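Local atomic coordinates of peroxisomal acyl-coenzyme A oxidase 1 (Arabidopsis thaliana, PDB entry 1W07), a protein that catalyses the FAD-dependent desaturation of long- and medium-chain acyl-CoAs to 2-trans-enoyl-CoAs in peroxisomes, passing the electrons to oxygen to form hydrogen peroxide. Residues Lys13-Val18 with Arg597-Ala602; Glu19-Val24 with Val604-Tyr609; Thr151-Asp156 with Val188-Ile193; Lys158-Val163 with Ile249-Met254. The protein carries 1 engineered substitution. All coordinates share one frame; numbering follows the deposited sequence.

Interaction 1 (Lys13-Val18 with Arg597-Ala602)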
# COMPACT_ATOMS: atom_id res chain seq x y z
N LYS B 13 25.27 12.34 16.77
CA LYS B 13 26.04 11.85 15.64
C LYS B 13 25.95 12.78 14.44
O LYS B 13 26.73 12.67 13.49
CB LYS B 13 25.56 10.47 15.21
CG LYS B 13 25.94 9.36 16.16
CD LYS B 13 25.33 8.06 15.68
CE LYS B 13 25.56 6.92 16.66
NZ LYS B 13 24.84 5.68 16.22
N ALA B 14 24.98 13.70 14.48
CA ALA B 14 24.77 14.64 13.38
C ALA B 14 26.04 15.37 13.00
O ALA B 14 26.78 15.83 13.87
CB ALA B 14 23.68 15.65 13.76
N GLU B 15 26.29 15.47 11.70
CA GLU B 15 27.46 16.16 11.16
C GLU B 15 27.05 17.47 10.51
O GLU B 15 27.72 17.98 9.62
CB GLU B 15 28.18 15.26 10.15
CG GLU B 15 28.64 13.95 10.77
CD GLU B 15 29.16 12.97 9.76
OE1 GLU B 15 28.61 12.93 8.63
OE2 GLU B 15 30.09 12.21 10.09
N PHE B 16 25.93 18.02 10.96
CA PHE B 16 25.43 19.29 10.43
C PHE B 16 24.51 19.87 11.51
O PHE B 16 24.01 19.12 12.35
CB PHE B 16 24.66 19.04 9.12
CG PHE B 16 23.34 18.36 9.31
CD1 PHE B 16 22.16 19.09 9.32
CD2 PHE B 16 23.27 16.98 9.53
CE1 PHE B 16 20.93 18.47 9.55
CE2 PHE B 16 22.05 16.35 9.76
CZ PHE B 16 20.87 17.10 9.77
N ASP B 17 24.31 21.20 11.51
CA ASP B 17 23.46 21.82 12.52
C ASP B 17 22.00 21.76 12.09
O ASP B 17 21.59 22.42 11.12
CB ASP B 17 23.86 23.28 12.78
CG ASP B 17 25.13 23.39 13.65
OD1 ASP B 17 25.30 22.57 14.57
OD2 ASP B 17 25.93 24.32 13.42
N VAL B 18 21.23 20.95 12.81
CA VAL B 18 19.82 20.73 12.53
C VAL B 18 18.98 21.99 12.49
O VAL B 18 18.07 22.10 11.67
CB VAL B 18 19.20 19.71 13.55
CG1 VAL B 18 19.30 20.27 14.98
CG2 VAL B 18 17.74 19.39 13.16
N ARG B 597 23.80 7.65 7.24
CA ARG B 597 23.43 6.91 8.46
C ARG B 597 23.50 7.69 9.77
O ARG B 597 22.53 7.73 10.53
CB ARG B 597 24.27 5.64 8.57
CG ARG B 597 24.27 4.98 9.97
CD ARG B 597 22.89 4.54 10.41
NE ARG B 597 22.93 4.00 11.77
CZ ARG B 597 22.69 4.70 12.87
NH1 ARG B 597 22.38 5.99 12.79
NH2 ARG B 597 22.74 4.11 14.06
N PRO B 598 24.67 8.30 10.07
CA PRO B 598 24.80 9.05 11.32
C PRO B 598 23.99 10.34 11.35
O PRO B 598 23.71 10.89 12.42
CB PRO B 598 26.31 9.27 11.43
CG PRO B 598 26.75 9.38 9.99
CD PRO B 598 25.94 8.28 9.32
N ASN B 599 23.59 10.79 10.17
CA ASN B 599 22.80 12.01 10.04
C ASN B 599 21.30 11.77 9.95
O ASN B 599 20.53 12.72 10.03
CB ASN B 599 23.25 12.78 8.80
CG ASN B 599 24.67 13.23 8.90
OD1 ASN B 599 24.98 14.18 9.62
ND2 ASN B 599 25.57 12.54 8.20
N ALA B 600 20.89 10.51 9.81
CA ALA B 600 19.47 10.15 9.61
C ALA B 600 18.48 10.79 10.57
O ALA B 600 17.59 11.52 10.14
CB ALA B 600 19.28 8.62 9.62
N VAL B 601 18.61 10.49 11.86
CA VAL B 601 17.69 11.04 12.83
C VAL B 601 17.61 12.56 12.77
O VAL B 601 16.52 13.12 12.80
CB VAL B 601 18.04 10.58 14.24
CG1 VAL B 601 17.15 11.32 15.27
CG2 VAL B 601 17.86 9.06 14.34
N ALA B 602 18.75 13.23 12.70
CA ALA B 602 18.77 14.69 12.64
C ALA B 602 18.10 15.17 11.34
O ALA B 602 17.43 16.20 11.33
CB ALA B 602 20.22 15.21 12.71
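With CG anti to the carbonyl carbon in both Glu15 (chi1 -59°) and Asn599 (chi1 -63°), the two side chains cross at about a right angle, their carboxylate and amide planes 54° apart. The Asn599 amide grips Glu15 twice. OD1 accepts the backbone N of Glu15 at 2.8 Å, while ND2 donates to Glu15 OE1 at 3.1 Å, reaching that oxygen from above the carboxylate plane. ND2 also donates to Gln595 O, which helps fix the rotation of the amide. OD1 further meets the edge of the Phe16 ring, 3.3 Å from CD2. Replacing Asn599 with an alanine would probably leave the Glu15 N-H without its acceptor and let the Glu15 carboxylate swing loose. Deeper in, the CB of Ala602 touches both the CB of Ala14 (3.6 Å) and the CZ of Phe16 (3.6 Å). At the other end, Lys13 NZ and Arg597 NH2 come within 3.4 Å because both side chains gather round Glu10, and Arg597 also binds Asp326. The contact thus seats the loop between helices 8-12 and 18-26, held by a side-chain amide, on the C-terminal helical region of the acyl-CoA oxidase fold.

Interaction 2 (Glu19-Val24 with Val604-Tyr609)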
# COMPACT_ATOMS: atom_id res chain seq x y z
N GLU B 19 19.26 22.94 13.38
CA GLU B 19 18.48 24.16 13.42
C GLU B 19 18.51 24.91 12.08
O GLU B 19 17.51 25.52 11.68
CB GLU B 19 18.93 25.07 14.57
CG GLU B 19 18.65 24.47 15.97
CD GLU B 19 17.20 24.01 16.17
OE1 GLU B 19 16.27 24.83 16.01
OE2 GLU B 19 16.97 22.82 16.51
N ASP B 20 19.64 24.84 11.38
CA ASP B 20 19.78 25.49 10.07
C ASP B 20 19.06 24.68 8.99
O ASP B 20 18.48 25.25 8.06
CB ASP B 20 21.26 25.62 9.69
CG ASP B 20 21.97 26.68 10.52
OD1 ASP B 20 21.65 27.87 10.35
OD2 ASP B 20 22.82 26.31 11.35
N MET B 21 19.09 23.36 9.11
CA MET B 21 18.39 22.51 8.15
C MET B 21 16.89 22.74 8.27
O MET B 21 16.16 22.61 7.30
CB MET B 21 18.69 21.03 8.40
CG MET B 21 18.16 20.12 7.30
SD MET B 21 18.90 20.48 5.69
CE MET B 21 20.30 19.34 5.70
N LYS B 22 16.42 23.07 9.48
CA LYS B 22 14.99 23.32 9.71
C LYS B 22 14.52 24.49 8.85
O LYS B 22 13.40 24.48 8.35
CB LYS B 22 14.70 23.65 11.18
CG LYS B 22 14.78 22.44 12.12
CD LYS B 22 14.43 22.81 13.56
CE LYS B 22 14.34 21.56 14.43
NZ LYS B 22 14.04 21.90 15.85
N ILE B 23 15.37 25.50 8.71
CA ILE B 23 15.04 26.68 7.90
C ILE B 23 14.96 26.30 6.42
O ILE B 23 14.12 26.82 5.68
CB ILE B 23 16.09 27.78 8.08
CG1 ILE B 23 16.20 28.15 9.57
CG2 ILE B 23 15.73 28.99 7.21
CD1 ILE B 23 14.89 28.60 10.18
N VAL B 24 15.85 25.41 5.99
CA VAL B 24 15.86 24.96 4.61
C VAL B 24 14.52 24.29 4.28
O VAL B 24 13.90 24.57 3.25
CB VAL B 24 16.99 23.93 4.36
CG1 VAL B 24 16.89 23.37 2.95
CG2 VAL B 24 18.36 24.56 4.59
N VAL B 604 15.54 13.98 9.93
CA VAL B 604 14.08 13.99 10.04
C VAL B 604 13.63 14.96 11.13
O VAL B 604 12.49 15.41 11.13
CB VAL B 604 13.50 12.56 10.31
CG1 VAL B 604 13.91 11.63 9.18
CG2 VAL B 604 13.91 12.03 11.71
N ASP B 605 14.54 15.30 12.05
CA ASP B 605 14.21 16.26 13.11
C ASP B 605 14.08 17.62 12.43
O ASP B 605 13.37 18.51 12.91
CB ASP B 605 15.30 16.34 14.18
CG ASP B 605 15.41 15.09 15.03
OD1 ASP B 605 14.39 14.38 15.23
OD2 ASP B 605 16.53 14.83 15.55
N ALA B 606 14.78 17.79 11.32
CA ALA B 606 14.73 19.06 10.58
C ALA B 606 13.30 19.41 10.16
O ALA B 606 13.00 20.57 9.88
CB ALA B 606 15.64 18.98 9.36
N PHE B 607 12.43 18.41 10.11
CA PHE B 607 11.02 18.61 9.72
C PHE B 607 10.32 19.42 10.82
O PHE B 607 9.31 20.08 10.57
CB PHE B 607 10.33 17.25 9.56
CG PHE B 607 10.97 16.36 8.52
CD1 PHE B 607 10.84 14.97 8.59
CD2 PHE B 607 11.70 16.90 7.46
CE1 PHE B 607 11.42 14.14 7.61
CE2 PHE B 607 12.28 16.09 6.48
CZ PHE B 607 12.15 14.71 6.56
N ASN B 608 10.87 19.35 12.03
CA ASN B 608 10.33 20.08 13.16
C ASN B 608 8.89 19.73 13.53
O ASN B 608 8.11 20.59 13.96
CB ASN B 608 10.44 21.59 12.90
CG ASN B 608 10.26 22.39 14.15
OD1 ASN B 608 10.89 22.11 15.16
ND2 ASN B 608 9.40 23.41 14.09
N TYR B 609 8.53 18.46 13.37
CA TYR B 609 7.19 17.99 13.68
C TYR B 609 6.99 17.75 15.17
O TYR B 609 7.89 17.23 15.84
CB TYR B 609 6.91 16.68 12.93
CG TYR B 609 6.72 16.83 11.44
CD1 TYR B 609 7.15 15.83 10.57
CD2 TYR B 609 6.09 17.95 10.90
CE1 TYR B 609 6.96 15.95 9.18
CE2 TYR B 609 5.90 18.08 9.50
CZ TYR B 609 6.34 17.06 8.66
OH TYR B 609 6.15 17.14 7.28
O HOH W 1 11.45 22.73 9.68
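Lys22 and Met21, adjacent on helix 18-26, meet the type I turn Asp605-Asn608 through contacts of four kinds. The polar one lies at the end of Lys22. Its CG is anti to the carbonyl carbon (chi1 -74°) and the chain is straight beyond it, which carries NZ across the turn to Asn608 OD1, a weak hydrogen bond of 3.2 Å. The same NZ forms a salt bridge with Glu19 OE2 at 3.1 Å, one helical turn back, meeting that oxygen on its syn side. Asn608 points its ND2 to Asp36, so its amide has a partner at each end.

Water-mediated bonding comes next: a single water donates to Lys22 O (2.9 Å) and to Ala606 O (2.7 Å), linking the two backbones. Ala606 O also receives a CA-H...O contact from Lys22 CA at 3.4 Å, with an angle of 153° at the hydrogen, and Lys22 CG lies against it as well.

The apolar contact is tight. Met21 CG stands 3.4 Å from Ala606 CB, closer than usual for two carbons, and the bend at chi2 (62°) turns SD away from the alanine. Tyr342 of helix 328-363 touches both Met21 and Ala606, placing the seam between the N-terminal helices and the C-terminal helical part of the chain.

With one direct N-H...O hydrogen bond, and that a weak one, the contact appears to depend on close fit, the shared water and the lysine's aliphatic chain, while the Lys22 charge is answered mainly by Glu19 of its own helix.

Interaction 3 (Thr151-Asp156 with Val188-Ile193). Engineered in segment 151-156: Leu155 (natural residue Phe).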
# COMPACT_ATOMS: atom_id res chain seq x y z
N THR B 151 -24.68 15.52 -16.09
CA THR B 151 -25.58 16.52 -15.51
C THR B 151 -25.79 17.64 -16.53
O THR B 151 -24.85 18.08 -17.19
CB THR B 151 -25.02 17.07 -14.18
OG1 THR B 151 -24.86 15.99 -13.26
CG2 THR B 151 -25.98 18.12 -13.58
N THR B 152 -27.03 18.09 -16.67
CA THR B 152 -27.31 19.15 -17.63
C THR B 152 -27.80 20.43 -16.98
O THR B 152 -28.37 20.42 -15.90
CB THR B 152 -28.37 18.70 -18.66
OG1 THR B 152 -29.56 18.30 -17.97
CG2 THR B 152 -27.87 17.53 -19.45
N ALA B 153 -27.55 21.55 -17.67
CA ALA B 153 -27.98 22.86 -17.24
C ALA B 153 -28.61 23.53 -18.47
O ALA B 153 -27.90 24.10 -19.31
CB ALA B 153 -26.79 23.67 -16.72
N THR B 154 -29.94 23.46 -18.58
CA THR B 154 -30.65 24.03 -19.72
C THR B 154 -31.34 25.34 -19.36
O THR B 154 -32.11 25.41 -18.41
CB THR B 154 -31.70 23.04 -20.26
OG1 THR B 154 -31.14 21.72 -20.29
CG2 THR B 154 -32.15 23.44 -21.68
N LEU B 155 -31.06 26.38 -20.14
CA LEU B 155 -31.66 27.69 -19.87
C LEU B 155 -33.14 27.73 -20.21
O LEU B 155 -33.59 27.10 -21.16
CB LEU B 155 -30.94 28.78 -20.67
CG LEU B 155 -31.50 30.20 -20.49
CD1 LEU B 155 -31.33 30.64 -19.04
CD2 LEU B 155 -30.79 31.15 -21.44
N ASP B 156 -33.89 28.49 -19.41
CA ASP B 156 -35.33 28.66 -19.60
C ASP B 156 -35.57 30.17 -19.78
O ASP B 156 -35.78 30.88 -18.80
CB ASP B 156 -36.11 28.17 -18.38
CG ASP B 156 -37.61 28.21 -18.59
OD1 ASP B 156 -38.08 29.11 -19.31
OD2 ASP B 156 -38.32 27.35 -18.02
N VAL B 188 -21.73 23.67 -9.20
CA VAL B 188 -22.04 22.46 -9.95
C VAL B 188 -21.61 22.56 -11.42
O VAL B 188 -21.84 23.57 -12.07
CB VAL B 188 -23.55 22.14 -9.90
CG1 VAL B 188 -23.86 20.86 -10.71
CG2 VAL B 188 -24.01 22.03 -8.44
N TYR B 189 -20.99 21.49 -11.93
CA TYR B 189 -20.55 21.47 -13.31
C TYR B 189 -21.47 20.57 -14.14
O TYR B 189 -21.73 19.42 -13.77
CB TYR B 189 -19.08 21.02 -13.41
CG TYR B 189 -18.12 22.07 -12.88
CD1 TYR B 189 -17.85 22.16 -11.52
CD2 TYR B 189 -17.57 23.04 -13.73
CE1 TYR B 189 -17.06 23.19 -11.00
CE2 TYR B 189 -16.78 24.08 -13.22
CZ TYR B 189 -16.53 24.15 -11.86
OH TYR B 189 -15.81 25.20 -11.34
N ALA B 190 -21.97 21.11 -15.24
CA ALA B 190 -22.88 20.39 -16.11
C ALA B 190 -22.76 20.90 -17.53
O ALA B 190 -22.14 21.94 -17.78
CB ALA B 190 -24.32 20.58 -15.62
N ARG B 191 -23.35 20.16 -18.46
CA ARG B 191 -23.33 20.53 -19.86
C ARG B 191 -24.24 21.74 -20.05
O ARG B 191 -25.42 21.69 -19.71
CB ARG B 191 -23.84 19.36 -20.71
CG ARG B 191 -23.26 18.00 -20.30
CD ARG B 191 -23.44 16.97 -21.41
NE ARG B 191 -22.54 17.24 -22.52
CZ ARG B 191 -21.27 16.85 -22.57
NH1 ARG B 191 -20.74 16.15 -21.57
NH2 ARG B 191 -20.52 17.19 -23.61
N LEU B 192 -23.68 22.82 -20.57
CA LEU B 192 -24.46 24.03 -20.80
C LEU B 192 -25.35 23.84 -22.03
O LEU B 192 -24.86 23.66 -23.15
CB LEU B 192 -23.52 25.22 -21.00
CG LEU B 192 -24.07 26.63 -20.76
CD1 LEU B 192 -22.97 27.64 -21.04
CD2 LEU B 192 -25.26 26.90 -21.65
N ILE B 193 -26.66 23.87 -21.82
CA ILE B 193 -27.60 23.70 -22.91
C ILE B 193 -28.44 24.96 -23.11
O ILE B 193 -29.10 25.44 -22.17
CB ILE B 193 -28.54 22.50 -22.66
CG1 ILE B 193 -27.72 21.23 -22.42
CG2 ILE B 193 -29.43 22.29 -23.85
CD1 ILE B 193 -28.58 20.00 -22.13
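Thr151 O accepts the N-H of Arg191 at 2.9 Å, the first of four backbone bonds between these segments. Arg191 O returns one to Ala153 N (3.0 Å), Ala153 O takes Ile193 N (2.8 Å), and Ile193 O takes Leu155 N (3.0 Å). Arg191 and Ile193 thus each bond to the residues flanking their bridge partners, Thr152 and Thr154, as parallel strands require.

On the face bearing Thr152, Thr154 and Ile193, the isoleucine runs its extended CG1 branch (chi2 179°) alongside strand 152-156. CD1 comes to rest 3.7 Å from Thr152 CG2 and 3.6 Å from Thr154 OG1, while its other branch, CG2, packs against Thr154 CG2. The Ala153 side chain lies on the other face, near Ala190 CB, and close by Thr151 CG2 touches that same methyl at 3.6 Å.

These are neighbouring strands of the mixed sheet in the acyl-CoA dehydrogenase-type middle domain, and the 42° between the directions of strands 152-156 and 188-193 is consistent with a marked local twist between these two strands. Leu155, an engineered replacement for phenylalanine, lies at the end of the pairing and reaches Phe162.

Farther out, Thr152 and Thr154 turn their remaining backbone bonds to His165 and Val163 of strand 161-165. The Arg191 guanidinium leaves the contact for a salt bridge with Asp198 and bonds to Gln147 O and Leu149 O, Thr151 OG1 is held by Glu139, and the Tyr189 ring meets that of the FAD-binding Tyr135.

Interaction 4 (Lys158-Val163 with Ile249-Met254)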
# COMPACT_ATOMS: atom_id res chain seq x y z
N LYS B 158 -38.11 31.93 -20.79
CA LYS B 158 -39.37 32.41 -20.26
C LYS B 158 -39.36 32.69 -18.76
O LYS B 158 -40.24 33.37 -18.24
CB LYS B 158 -40.49 31.40 -20.58
CG LYS B 158 -40.74 31.20 -22.07
CD LYS B 158 -41.00 32.53 -22.78
CE LYS B 158 -41.52 32.35 -24.21
NZ LYS B 158 -42.87 31.72 -24.22
N THR B 159 -38.35 32.17 -18.06
CA THR B 159 -38.26 32.40 -16.62
C THR B 159 -36.89 32.94 -16.24
O THR B 159 -36.65 33.33 -15.10
CB THR B 159 -38.51 31.08 -15.84
OG1 THR B 159 -37.48 30.14 -16.16
CG2 THR B 159 -39.86 30.49 -16.20
N ASP B 160 -35.98 32.99 -17.22
CA ASP B 160 -34.63 33.48 -16.98
C ASP B 160 -33.95 32.63 -15.90
O ASP B 160 -33.31 33.16 -14.98
CB ASP B 160 -34.67 34.95 -16.58
CG ASP B 160 -33.31 35.60 -16.66
OD1 ASP B 160 -32.58 35.34 -17.65
OD2 ASP B 160 -32.96 36.38 -15.75
N GLU B 161 -34.08 31.32 -16.02
CA GLU B 161 -33.48 30.39 -15.06
C GLU B 161 -32.78 29.23 -15.75
O GLU B 161 -33.06 28.91 -16.90
CB GLU B 161 -34.55 29.82 -14.12
CG GLU B 161 -35.32 30.84 -13.31
CD GLU B 161 -36.29 30.18 -12.34
OE1 GLU B 161 -37.23 29.50 -12.81
OE2 GLU B 161 -36.12 30.34 -11.12
N PHE B 162 -31.85 28.60 -15.04
CA PHE B 162 -31.16 27.44 -15.59
C PHE B 162 -31.75 26.21 -14.92
O PHE B 162 -31.85 26.15 -13.70
CB PHE B 162 -29.66 27.51 -15.29
CG PHE B 162 -28.86 28.16 -16.38
CD1 PHE B 162 -28.24 29.39 -16.18
CD2 PHE B 162 -28.72 27.53 -17.61
CE1 PHE B 162 -27.49 29.98 -17.19
CE2 PHE B 162 -27.99 28.11 -18.62
CZ PHE B 162 -27.37 29.34 -18.42
N VAL B 163 -32.18 25.24 -15.72
CA VAL B 163 -32.75 24.02 -15.18
C VAL B 163 -31.66 22.96 -15.06
O VAL B 163 -31.23 22.39 -16.06
CB VAL B 163 -33.87 23.48 -16.09
CG1 VAL B 163 -34.41 22.17 -15.52
CG2 VAL B 163 -34.98 24.52 -16.24
N ILE B 249 -32.35 27.59 -11.12
CA ILE B 249 -31.52 28.62 -10.53
C ILE B 249 -31.49 29.83 -11.46
O ILE B 249 -31.66 29.70 -12.67
CB ILE B 249 -30.06 28.15 -10.34
CG1 ILE B 249 -29.46 27.80 -11.71
CG2 ILE B 249 -30.01 26.96 -9.38
CD1 ILE B 249 -27.96 27.63 -11.69
N PRO B 250 -31.28 31.03 -10.89
CA PRO B 250 -31.22 32.26 -11.70
C PRO B 250 -30.12 32.17 -12.76
O PRO B 250 -29.04 31.63 -12.52
CB PRO B 250 -30.94 33.33 -10.65
CG PRO B 250 -31.65 32.81 -9.44
CD PRO B 250 -31.24 31.35 -9.45
N ARG B 251 -30.41 32.71 -13.94
CA ARG B 251 -29.46 32.71 -15.03
C ARG B 251 -28.13 33.32 -14.61
O ARG B 251 -27.06 32.92 -15.09
CB ARG B 251 -30.03 33.49 -16.22
CG ARG B 251 -29.12 33.57 -17.43
CD ARG B 251 -29.77 34.37 -18.57
NE ARG B 251 -29.99 35.77 -18.20
CZ ARG B 251 -29.03 36.69 -18.12
NH1 ARG B 251 -27.77 36.37 -18.41
NH2 ARG B 251 -29.32 37.92 -17.72
N ASP B 252 -28.18 34.29 -13.71
CA ASP B 252 -26.97 34.96 -13.26
C ASP B 252 -26.14 34.13 -12.29
O ASP B 252 -25.08 34.57 -11.85
CB ASP B 252 -27.33 36.31 -12.63
CG ASP B 252 -27.95 36.17 -11.27
OD1 ASP B 252 -28.79 35.26 -11.08
OD2 ASP B 252 -27.61 36.97 -10.38
N GLN B 253 -26.60 32.93 -11.96
CA GLN B 253 -25.85 32.07 -11.06
C GLN B 253 -24.87 31.18 -11.83
O GLN B 253 -24.20 30.31 -11.27
CB GLN B 253 -26.79 31.23 -10.19
CG GLN B 253 -26.99 31.83 -8.79
CD GLN B 253 -27.97 31.06 -7.92
OE1 GLN B 253 -27.87 29.84 -7.78
NE2 GLN B 253 -28.93 31.77 -7.35
N MET B 254 -24.78 31.43 -13.13
CA MET B 254 -23.85 30.71 -13.98
C MET B 254 -22.57 31.52 -13.98
O MET B 254 -22.59 32.70 -14.30
CB MET B 254 -24.37 30.63 -15.42
CG MET B 254 -23.37 30.01 -16.40
SD MET B 254 -23.73 30.34 -18.15
CE MET B 254 -22.11 30.48 -18.81
O HOH W 2 -31.03 35.74 -13.55
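Asp160 has a positive phi (59°) and forms, with Glu161, a G1 beta bulge opposite Asp156; from this position both its backbone and its carboxylate engage Arg251. Its carbonyl O accepts Arg251 N at 3.1 Å, with the donor above the carbonyl plane. Its OD1 takes Arg251 NE at 2.7 Å, using the syn lone pair and lying at the edge of the guanidinium. The carboxylate and guanidinium planes are 42° apart, and the salt bridge runs through this one pair of atoms. The bend at chi3 of Arg251 turns NE back toward the aspartate. OD2 receives a hydrogen bond from a water 3.0 Å away, which in turn accepts Asp252 N.

Beyond the bulge the chains pair as antiparallel strands: Phe162 N reaches Ile249 O at 2.6 Å and Ile249 N reaches Phe162 O at 3.0 Å. The Phe162 ring then reaches the 3-10 turn 251-253 with its edge. Arg251 O lies there, 3.6 Å from CE1, and Met254 adds a Met-aromatic contact, SD 4.7 Å from the ring centroid and 57° off the normal. Phe204 of strand 197-207 meets this ring edge-to-face.

A leucine in place of Arg251 would probably leave the Asp160 carboxylate without its close countercharge and freer to turn.

Arg263 offers Asp160 only a long, weak ion pair. The chemistry is thus divided: charge and water hold the bulge at the partly exposed end of the sheet, while aromatic and sulfur packing fills the buried side.

How the interactions relate
The four contacts form two separate pairs, on opposite sides of the chain's centre. Interactions 1 and 2 both use helix 600-605 and touch through Phe16 and Met21, joining N-terminal and C-terminal segments nearly 580 residues apart; their centres are about 11 Å apart. Interactions 3 and 4 belong to one sheet, where strands 152-156 and 161-165 are neighbours linked by probable backbone bonds such as Thr154 O to Val163 N. Interactions 2 and 3 are buried, whereas 1 and 4 are only partly buried; charged side chains take part in 1, 2 and 4, with a cross-segment salt bridge in 4. Side-chain amide, water and packing dominate the helical pair; regular backbone hydrogen bonding dominates the sheet pair.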